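PDB 7C7D: alpha-1,3-glucanase from Streptomyces thermodiastaticus, which probably hydrolyses the alpha-1,3-glucosidic linkages of alpha-1,3-glucan as a thermostable family GH87 glycosidase. Local coordinates for residues A[462-476]-A[489-503]. Numbering follows the deposited sequence. Where two conformers were deposited one is given.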
ATOM      1  N   ALA A 462      -9.011  -8.398  10.382  1.00 14.70           N
ATOM      2  CA  ALA A 462     -10.388  -8.256   9.913  1.00 15.65           C
ATOM      3  C   ALA A 462     -11.071  -9.614   9.889  1.00 16.24           C
ATOM      4  O   ALA A 462     -10.420 -10.653   9.755  1.00 17.41           O
ATOM      5  CB  ALA A 462     -10.446  -7.646   8.508  1.00 16.87           C
ATOM      6  N   ILE A 463     -12.403  -9.589   9.983  1.00 18.12           N
ATOM      7  CA  ILE A 463     -13.191 -10.800   9.777  1.00 20.47           C
ATOM      8  C   ILE A 463     -13.088 -11.223   8.321  1.00 21.62           C
ATOM      9  O   ILE A 463     -13.334 -10.421   7.412  1.00 23.55           O
ATOM     10  CB  ILE A 463     -14.663 -10.563  10.149  1.00 25.21           C
ATOM     11  CG1 ILE A 463     -14.798 -10.242  11.629  1.00 28.20           C
ATOM     12  CG2 ILE A 463     -15.520 -11.772   9.770  1.00 26.76           C
ATOM     13  CD1 ILE A 463     -14.651 -11.446  12.525  1.00 29.72           C
ATOM     14  N   ASN A 464     -12.736 -12.484   8.092  1.00 23.49           N
ATOM     15  CA  ASN A 464     -12.854 -13.048   6.755  1.00 27.44           C
ATOM     16  C   ASN A 464     -14.280 -13.545   6.566  1.00 29.41           C
ATOM     17  O   ASN A 464     -14.708 -14.453   7.289  1.00 29.41           O
ATOM     18  CB  ASN A 464     -11.884 -14.205   6.549  1.00 30.70           C
ATOM     19  CG  ASN A 464     -11.802 -14.645   5.084  1.00 32.65           C
ATOM     20  OD1 ASN A 464     -12.822 -14.882   4.442  1.00 33.97           O
ATOM     21  ND2 ASN A 464     -10.589 -14.772   4.563  1.00 33.14           N
ATOM     22  N   PRO A 465     -15.039 -12.997   5.616  1.00 31.37           N
ATOM     23  CA  PRO A 465     -16.436 -13.425   5.445  1.00 33.78           C
ATOM     24  C   PRO A 465     -16.577 -14.854   4.972  1.00 37.19           C
ATOM     25  O   PRO A 465     -17.680 -15.409   5.058  1.00 37.47           O
ATOM     26  CB  PRO A 465     -16.970 -12.449   4.392  1.00 33.73           C
ATOM     27  CG  PRO A 465     -15.760 -12.089   3.596  1.00 33.31           C
ATOM     28  CD  PRO A 465     -14.630 -12.027   4.586  1.00 31.92           C
ATOM     29  N   ASN A 466     -15.507 -15.466   4.472  1.00 40.43           N
ATOM     30  CA  ASN A 466     -15.615 -16.843   4.023  1.00 45.05           C
ATOM     31  C   ASN A 466     -15.695 -17.825   5.200  1.00 51.25           C
ATOM     32  O   ASN A 466     -16.391 -18.840   5.075  1.00 52.32           O
ATOM     33  CB  ASN A 466     -14.503 -17.156   3.010  1.00 42.92           C
ATOM     34  CG  ASN A 466     -14.624 -16.325   1.718  1.00 42.58           C
ATOM     35  OD1 ASN A 466     -15.672 -16.300   1.074  1.00 43.21           O
ATOM     36  ND2 ASN A 466     -13.544 -15.631   1.354  1.00 41.70           N
ATOM     37  N   TRP A 467     -14.997 -17.545   6.342  1.00 55.52           N
ATOM     38  CA  TRP A 467     -15.129 -18.288   7.623  1.00 59.31           C
ATOM     39  C   TRP A 467     -16.078 -17.715   8.607  1.00 57.79           C
ATOM     40  O   TRP A 467     -16.518 -18.446   9.507  1.00 57.98           O
ATOM     41  CB  TRP A 467     -13.821 -18.394   8.433  1.00 64.54           C
ATOM     42  CG  TRP A 467     -12.864 -18.939   7.657  1.00 69.44           C
ATOM     43  CD1 TRP A 467     -11.486 -18.703   7.697  1.00 71.21           C
ATOM     44  CD2 TRP A 467     -13.112 -19.812   6.547  1.00 72.12           C
ATOM     45  NE1 TRP A 467     -10.908 -19.411   6.678  1.00 72.51           N
ATOM     46  CE2 TRP A 467     -11.884 -20.088   5.989  1.00 73.14           C
ATOM     47  CE3 TRP A 467     -14.264 -20.417   5.975  1.00 73.40           C
ATOM     48  CZ2 TRP A 467     -11.773 -20.880   4.920  1.00 74.12           C
ATOM     49  CZ3 TRP A 467     -14.132 -21.171   4.928  1.00 74.22           C
ATOM     50  CH2 TRP A 467     -12.909 -21.478   4.453  1.00 74.38           C
ATOM     51  N   ASN A 468     -16.269 -16.419   8.548  1.00 56.36           N
ATOM     52  CA  ASN A 468     -16.692 -15.702   9.708  1.00 56.02           C
ATOM     53  C   ASN A 468     -15.660 -15.829  10.834  1.00 52.38           C
ATOM     54  O   ASN A 468     -16.005 -15.720  12.010  1.00 52.19           O
ATOM     55  CB  ASN A 468     -18.065 -16.203  10.128  1.00 59.60           C
ATOM     56  CG  ASN A 468     -18.922 -15.120  10.595  1.00 63.02           C
ATOM     57  OD1 ASN A 468     -18.749 -13.972  10.193  1.00 64.40           O
ATOM     58  ND2 ASN A 468     -19.870 -15.451  11.451  1.00 64.02           N
ATOM     59  N   HIS A 469     -14.383 -16.062  10.491  1.00 49.28           N
ATOM     60  CA  HIS A 469     -13.295 -16.074  11.465  1.00 46.30           C
ATOM     61  C   HIS A 469     -12.268 -15.004  11.116  1.00 36.94           C
ATOM     62  O   HIS A 469     -12.073 -14.683   9.940  1.00 35.98           O
ATOM     63  CB  HIS A 469     -12.582 -17.432  11.545  1.00 52.53           C
ATOM     64  CG  HIS A 469     -13.437 -18.527  12.097  1.00 58.03           C
ATOM     65  ND1 HIS A 469     -14.411 -18.302  13.045  1.00 60.41           N
ATOM     66  CD2 HIS A 469     -13.463 -19.856  11.839  1.00 60.44           C
ATOM     67  CE1 HIS A 469     -15.008 -19.443  13.339  1.00 61.62           C
ATOM     68  NE2 HIS A 469     -14.447 -20.403  12.625  1.00 61.55           N
ATOM     69  N   PRO A 470     -11.597 -14.429  12.107  1.00 28.77           N
ATOM     70  CA  PRO A 470     -10.746 -13.277  11.820  1.00 23.60           C
ATOM     71  C   PRO A 470      -9.308 -13.613  11.463  1.00 18.71           C
ATOM     72  O   PRO A 470      -8.731 -14.622  11.876  1.00 20.52           O
ATOM     73  CB  PRO A 470     -10.785 -12.493  13.139  1.00 27.13           C
ATOM     74  CG  PRO A 470     -10.911 -13.544  14.166  1.00 29.01           C
ATOM     75  CD  PRO A 470     -11.782 -14.621  13.557  1.00 29.80           C
ATOM     76  N   MET A 471      -8.764 -12.746  10.621  1.00 15.93           N
ATOM     77  CA  MET A 471      -7.334 -12.715  10.390  0.55 15.75           C
ATOM     78  C   MET A 471      -6.724 -11.682  11.327  1.00 14.83           C
ATOM     79  O   MET A 471      -7.309 -10.628  11.584  1.00 17.23           O
ATOM     80  CB  MET A 471      -7.015 -12.386   8.931  0.55 18.87           C
ATOM     81  CG  MET A 471      -6.657 -13.614   8.095  0.55 22.10           C
ATOM     82  SD  MET A 471      -6.834 -13.363   6.322  0.55 23.89           S
ATOM     83  CE  MET A 471      -8.578 -13.228   6.187  0.55 23.51           C
ATOM     84  N   GLY A 472      -5.547 -12.015  11.862  1.00 13.72           N
ATOM     85  CA  GLY A 472      -4.879 -11.139  12.800  1.00 13.85           C
ATOM     86  C   GLY A 472      -4.030 -10.076  12.122  1.00 11.50           C
ATOM     87  O   GLY A 472      -3.885 -10.026  10.899  1.00 12.29           O
ATOM     88  N   ALA A 473      -3.458  -9.209  12.963  1.00 10.65           N
ATOM     89  CA  ALA A 473      -2.599  -8.138  12.472  1.00 10.22           C
ATOM     90  C   ALA A 473      -1.387  -8.683  11.727  1.00  9.71           C
ATOM     91  O   ALA A 473      -1.008  -8.154  10.674  1.00 10.01           O
ATOM     92  CB  ALA A 473      -2.150  -7.259  13.636  1.00 11.43           C
ATOM     93  N   LEU A 474      -0.750  -9.717  12.266  1.00  9.44           N
ATOM     94  CA  LEU A 474       0.411 -10.319  11.630  1.00  9.82           C
ATOM     95  C   LEU A 474       0.169 -11.815  11.623  1.00 10.24           C
ATOM     96  O   LEU A 474      -0.056 -12.405  12.681  1.00 11.99           O
ATOM     97  CB  LEU A 474       1.691  -9.989  12.414  1.00 11.05           C
ATOM     98  CG  LEU A 474       3.041 -10.331  11.785  1.00 13.34           C
ATOM     99  CD1 LEU A 474       4.124  -9.465  12.404  1.00 15.79           C
ATOM    100  CD2 LEU A 474       3.380 -11.801  11.941  1.00 15.44           C
ATOM    101  N   ARG A 475       0.202 -12.431  10.447  1.00 10.13           N
ATOM    102  CA  ARG A 475       0.002 -13.869  10.389  1.00 11.22           C
ATOM    103  C   ARG A 475       1.152 -14.584   9.702  1.00 10.33           C
ATOM    104  O   ARG A 475       1.775 -14.064   8.770  1.00 11.50           O
ATOM    105  CB  ARG A 475      -1.342 -14.270   9.770  1.00 13.38           C
ATOM    106  CG  ARG A 475      -1.415 -14.256   8.265  1.00 13.22           C
ATOM    107  CD  ARG A 475      -2.768 -14.835   7.818  1.00 13.50           C
ATOM    108  NE  ARG A 475      -2.817 -15.013   6.372  1.00 13.11           N
ATOM    109  CZ  ARG A 475      -3.096 -14.038   5.516  1.00 12.17           C
ATOM    110  NH1 ARG A 475      -3.395 -12.817   5.949  1.00 12.10           N
ATOM    111  NH2 ARG A 475      -3.087 -14.292   4.212  1.00 13.43           N
ATOM    112  N   VAL A 476       1.426 -15.788  10.204  1.00 10.51           N
ATOM    113  CA  VAL A 476       2.267 -16.776   9.542  1.00 10.85           C
ATOM    114  C   VAL A 476       1.343 -17.911   9.136  1.00 10.71           C
ATOM    115  O   VAL A 476       0.631 -18.472   9.980  1.00 11.11           O
ATOM    116  CB  VAL A 476       3.408 -17.272  10.444  1.00 11.52           C
ATOM    117  CG1 VAL A 476       4.273 -18.278   9.692  1.00 12.76           C
ATOM    118  CG2 VAL A 476       4.246 -16.099  10.938  1.00 12.99           C
ATOM    119  N   ILE A 489      10.336 -12.671  14.075  1.00 11.79           N
ATOM    120  CA  ILE A 489       9.423 -11.538  14.155  1.00 11.42           C
ATOM    121  C   ILE A 489       9.832 -10.727  15.376  1.00 10.47           C
ATOM    122  O   ILE A 489       9.562 -11.122  16.517  1.00 11.39           O
ATOM    123  CB  ILE A 489       7.964 -12.000  14.235  1.00 11.42           C
ATOM    124  CG1 ILE A 489       7.610 -12.877  13.028  1.00 13.06           C
ATOM    125  CG2 ILE A 489       7.029 -10.810  14.338  1.00 12.55           C
ATOM    126  CD1 ILE A 489       6.399 -13.762  13.236  1.00 13.37           C
ATOM    127  N   THR A 490      10.479  -9.591  15.140  1.00 10.13           N
ATOM    128  CA  THR A 490      11.125  -8.845  16.210  1.00 11.00           C
ATOM    129  C   THR A 490      10.690  -7.391  16.217  1.00 10.43           C
ATOM    130  O   THR A 490      10.433  -6.791  15.172  1.00 10.87           O
ATOM    131  CB  THR A 490      12.656  -8.893  16.088  1.00 13.02           C
ATOM    132  OG1 THR A 490      13.040  -8.418  14.794  1.00 14.14           O
ATOM    133  CG2 THR A 490      13.168 -10.301  16.261  1.00 14.97           C
ATOM    134  N   ASP A 491      10.633  -6.828  17.424  1.00 11.62           N
ATOM    135  CA  ASP A 491      10.370  -5.407  17.638  0.60 11.75           C
ATOM    136  C   ASP A 491       9.144  -4.928  16.869  1.00 11.04           C
ATOM    137  O   ASP A 491       9.176  -3.958  16.113  1.00 12.67           O
ATOM    138  CB  ASP A 491      11.602  -4.559  17.348  0.60 13.87           C
ATOM    139  CG  ASP A 491      12.687  -4.766  18.380  0.60 17.60           C
ATOM    140  OD1 ASP A 491      12.412  -5.409  19.419  0.60 19.12           O
ATOM    141  OD2 ASP A 491      13.813  -4.293  18.156  0.60 20.40           O
ATOM    142  N   THR A 492       8.034  -5.620  17.088  1.00 10.90           N
ATOM    143  CA  THR A 492       6.778  -5.287  16.427  1.00 10.82           C
ATOM    144  C   THR A 492       5.897  -4.482  17.373  1.00 10.74           C
ATOM    145  O   THR A 492       5.715  -4.860  18.535  1.00 12.67           O
ATOM    146  CB  THR A 492       6.027  -6.553  16.005  1.00 11.26           C
ATOM    147  OG1 THR A 492       6.915  -7.448  15.335  1.00 12.24           O
ATOM    148  CG2 THR A 492       4.900  -6.207  15.049  1.00 12.27           C
ATOM    149  N   THR A 493       5.334  -3.393  16.871  1.00 10.67           N
ATOM    150  CA  THR A 493       4.336  -2.615  17.594  1.00 10.43           C
ATOM    151  C   THR A 493       2.989  -2.905  16.948  1.00 10.35           C
ATOM    152  O   THR A 493       2.832  -2.716  15.740  1.00 11.58           O
ATOM    153  CB  THR A 493       4.676  -1.128  17.523  1.00 11.87           C
ATOM    154  OG1 THR A 493       5.954  -0.919  18.133  1.00 13.59           O
ATOM    155  CG2 THR A 493       3.633  -0.284  18.233  1.00 13.62           C
ATOM    156  N   ILE A 494       2.041  -3.398  17.741  1.00 10.25           N
ATOM    157  CA  ILE A 494       0.714  -3.767  17.249  1.00 10.24           C
ATOM    158  C   ILE A 494      -0.313  -3.032  18.102  1.00 10.58           C
ATOM    159  O   ILE A 494      -0.389  -3.258  19.316  1.00 12.47           O
ATOM    160  CB  ILE A 494       0.479  -5.289  17.271  1.00 10.56           C
ATOM    161  CG1 ILE A 494       1.568  -6.010  16.463  1.00 11.56           C
ATOM    162  CG2 ILE A 494      -0.906  -5.604  16.742  1.00 12.17           C
ATOM    163  CD1 ILE A 494       1.419  -7.522  16.391  1.00 13.32           C
ATOM    164  N   THR A 495      -1.078  -2.134  17.481  1.00 10.96           N
ATOM    165  CA  THR A 495      -1.896  -1.182  18.217  1.00 11.96           C
ATOM    166  C   THR A 495      -3.319  -1.182  17.679  1.00 11.06           C
ATOM    167  O   THR A 495      -3.531  -1.075  16.462  1.00 11.61           O
ATOM    168  CB  THR A 495      -1.293   0.219  18.078  1.00 14.02           C
ATOM    169  OG1 THR A 495       0.067   0.179  18.526  1.00 15.71           O
ATOM    170  CG2 THR A 495      -2.077   1.260  18.883  1.00 17.10           C
ATOM    171  N   ASP A 496      -4.291  -1.295  18.587  1.00 11.75           N
ATOM    172  CA  ASP A 496      -5.702  -1.104  18.254  1.00 12.91           C
ATOM    173  C   ASP A 496      -6.185  -2.115  17.215  1.00 12.15           C
ATOM    174  O   ASP A 496      -6.948  -1.787  16.303  1.00 13.48           O
ATOM    175  CB  ASP A 496      -5.986   0.336  17.814  1.00 14.95           C
ATOM    176  CG  ASP A 496      -5.650   1.356  18.896  1.00 17.42           C
ATOM    177  OD1 ASP A 496      -5.605   0.985  20.083  1.00 19.23           O
ATOM    178  OD2 ASP A 496      -5.432   2.541  18.563  1.00 20.75           O
ATOM    179  N   SER A 497      -5.739  -3.355  17.351  1.00 12.30           N
ATOM    180  CA  SER A 497      -6.175  -4.397  16.431  1.00 12.20           C
ATOM    181  C   SER A 497      -7.632  -4.742  16.706  1.00 12.56           C
ATOM    182  O   SER A 497      -7.999  -4.978  17.862  1.00 13.52           O
ATOM    183  CB  SER A 497      -5.348  -5.653  16.643  1.00 12.46           C
ATOM    184  OG  SER A 497      -3.971  -5.416  16.457  1.00 12.52           O
ATOM    185  N   PRO A 498      -8.490  -4.797  15.685  1.00 13.16           N
ATOM    186  CA  PRO A 498      -9.894  -5.139  15.959  1.00 14.36           C
ATOM    187  C   PRO A 498     -10.074  -6.572  16.416  1.00 13.43           C
ATOM    188  O   PRO A 498     -11.005  -6.853  17.183  1.00 14.68           O
ATOM    189  CB  PRO A 498     -10.601  -4.865  14.622  1.00 15.14           C
ATOM    190  CG  PRO A 498      -9.506  -4.913  13.598  1.00 14.26           C
ATOM    191  CD  PRO A 498      -8.279  -4.395  14.283  1.00 13.55           C
ATOM    192  N   TYR A 499      -9.197  -7.482  15.983  1.00 13.68           N
ATOM    193  CA  TYR A 499      -9.281  -8.894  16.362  1.00 14.09           C
ATOM    194  C   TYR A 499      -7.981  -9.273  17.056  1.00 12.57           C
ATOM    195  O   TYR A 499      -7.659  -8.690  18.086  1.00 13.30           O
ATOM    196  CB  TYR A 499      -9.735  -9.752  15.191  1.00 15.01           C
ATOM    197  CG  TYR A 499     -11.125  -9.337  14.776  1.00 17.71           C
ATOM    198  CD1 TYR A 499     -12.231  -9.799  15.475  1.00 20.66           C
ATOM    199  CD2 TYR A 499     -11.331  -8.422  13.751  1.00 19.46           C
ATOM    200  CE1 TYR A 499     -13.499  -9.398  15.144  1.00 22.99           C
ATOM    201  CE2 TYR A 499     -12.610  -8.011  13.407  1.00 21.07           C
ATOM    202  CZ  TYR A 499     -13.687  -8.503  14.116  1.00 23.38           C
ATOM    203  OH  TYR A 499     -14.965  -8.111  13.798  1.00 26.25           O
ATOM    204  N   SER A 500      -7.220 -10.214  16.507  1.00 11.75           N
ATOM    205  CA  SER A 500      -6.029 -10.728  17.158  1.00 11.71           C
ATOM    206  C   SER A 500      -4.779  -9.986  16.695  1.00 11.25           C
ATOM    207  O   SER A 500      -4.763  -9.327  15.654  1.00 11.46           O
ATOM    208  CB  SER A 500      -5.883 -12.217  16.868  1.00 13.00           C
ATOM    209  OG  SER A 500      -6.004 -12.427  15.474  1.00 15.55           O
ATOM    210  N   ALA A 501      -3.713 -10.125  17.483  1.00 11.24           N
ATOM    211  CA  ALA A 501      -2.421  -9.513  17.152  1.00 10.87           C
ATOM    212  C   ALA A 501      -1.602 -10.445  16.264  1.00 10.69           C
ATOM    213  O   ALA A 501      -1.406 -10.171  15.078  1.00 13.39           O
ATOM    214  CB  ALA A 501      -1.680  -9.101  18.428  1.00 11.88           C
ATOM    215  N   PHE A 502      -1.126 -11.555  16.821  1.00 10.59           N
ATOM    216  CA  PHE A 502      -0.358 -12.546  16.075  1.00 10.23           C
ATOM    217  C   PHE A 502      -1.250 -13.739  15.763  1.00 11.44           C
ATOM    218  O   PHE A 502      -1.934 -14.250  16.657  1.00 13.50           O
ATOM    219  CB  PHE A 502       0.841 -13.038  16.894  1.00 11.31           C
ATOM    220  CG  PHE A 502       1.840 -11.966  17.232  1.00 11.68           C
ATOM    221  CD1 PHE A 502       2.773 -11.544  16.296  1.00 11.89           C
ATOM    222  CD2 PHE A 502       1.862 -11.393  18.498  1.00 12.06           C
ATOM    223  CE1 PHE A 502       3.697 -10.566  16.605  1.00 12.88           C
ATOM    224  CE2 PHE A 502       2.790 -10.410  18.816  1.00 12.90           C
ATOM    225  CZ  PHE A 502       3.704  -9.992  17.861  1.00 13.36           C
ATOM    226  N   GLU A 503      -1.230 -14.196  14.510  1.00 10.69           N
ATOM    227  CA  GLU A 503      -2.003 -15.356  14.094  1.00 11.35           C
ATOM    228  C   GLU A 503      -1.084 -16.377  13.443  1.00 11.32           C
ATOM    229  O   GLU A 503      -0.256 -16.028  12.596  1.00 12.37           O
ATOM    230  CB  GLU A 503      -3.096 -14.949  13.102  1.00 12.30           C
ATOM    231  CG  GLU A 503      -3.870 -16.136  12.552  1.00 13.89           C
ATOM    232  CD  GLU A 503      -4.817 -15.783  11.425  1.00 16.81           C
ATOM    233  OE1 GLU A 503      -4.761 -14.651  10.893  1.00 16.89           O
ATOM    234  OE2 GLU A 503      -5.621 -16.668  11.061  1.00 20.11           O
TER
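Because chi1 of Glu503 is 176°, CG swings away from the backbone N and the extended chain reaches alongside Arg475 and back to the turn before that strand, where Glu503 OE1 accepts the backbone N of Gly472 at 2.9 Å. The N-H meets the carboxylate from above its plane, 45° out of it, and Glu503 OE1 also lies 3.3 Å from Met471 CA. Arg475 runs beside Glu503 in the same direction, but its NE forms a salt bridge with Asp477 and its NH1 hydrogen-bonds to Ser430 and Asn405.

The backbones join in parallel register, Leu474 beside Phe502 and Arg475 beside Glu503. Leu474 N donates to Ala501 O, Leu474 O receives Glu503 N at 2.8 Å, and Val476 N donates to Glu503 O, from where the ladder runs on to Val505; just ahead of it, Ala473 N donates to Ser500 O.

On the face carrying Leu474 and Phe502 the contact is apolar. Leu474 and Ile489 pass in opposing directions, Leu474 CD1 lying 3.7 Å from Ile489 CG2, while Ala473 CB packs on Ile494 CG2. At the other end, Tyr499 crosses the hairpin 462-471: Ile463 CD1 sits over one face of the ring, 3.5 Å from Tyr499 CZ, and Pro470 CB approaches Tyr499 CG obliquely at 3.6 Å.

Parallel neighbours in consecutive turns, with Leu474 facing Ile489 across an apolar interior, are the hallmark of the right-handed parallel beta-helix of pectate lyase-like proteins, here with the hairpin 462-471 leading into strand 474-477.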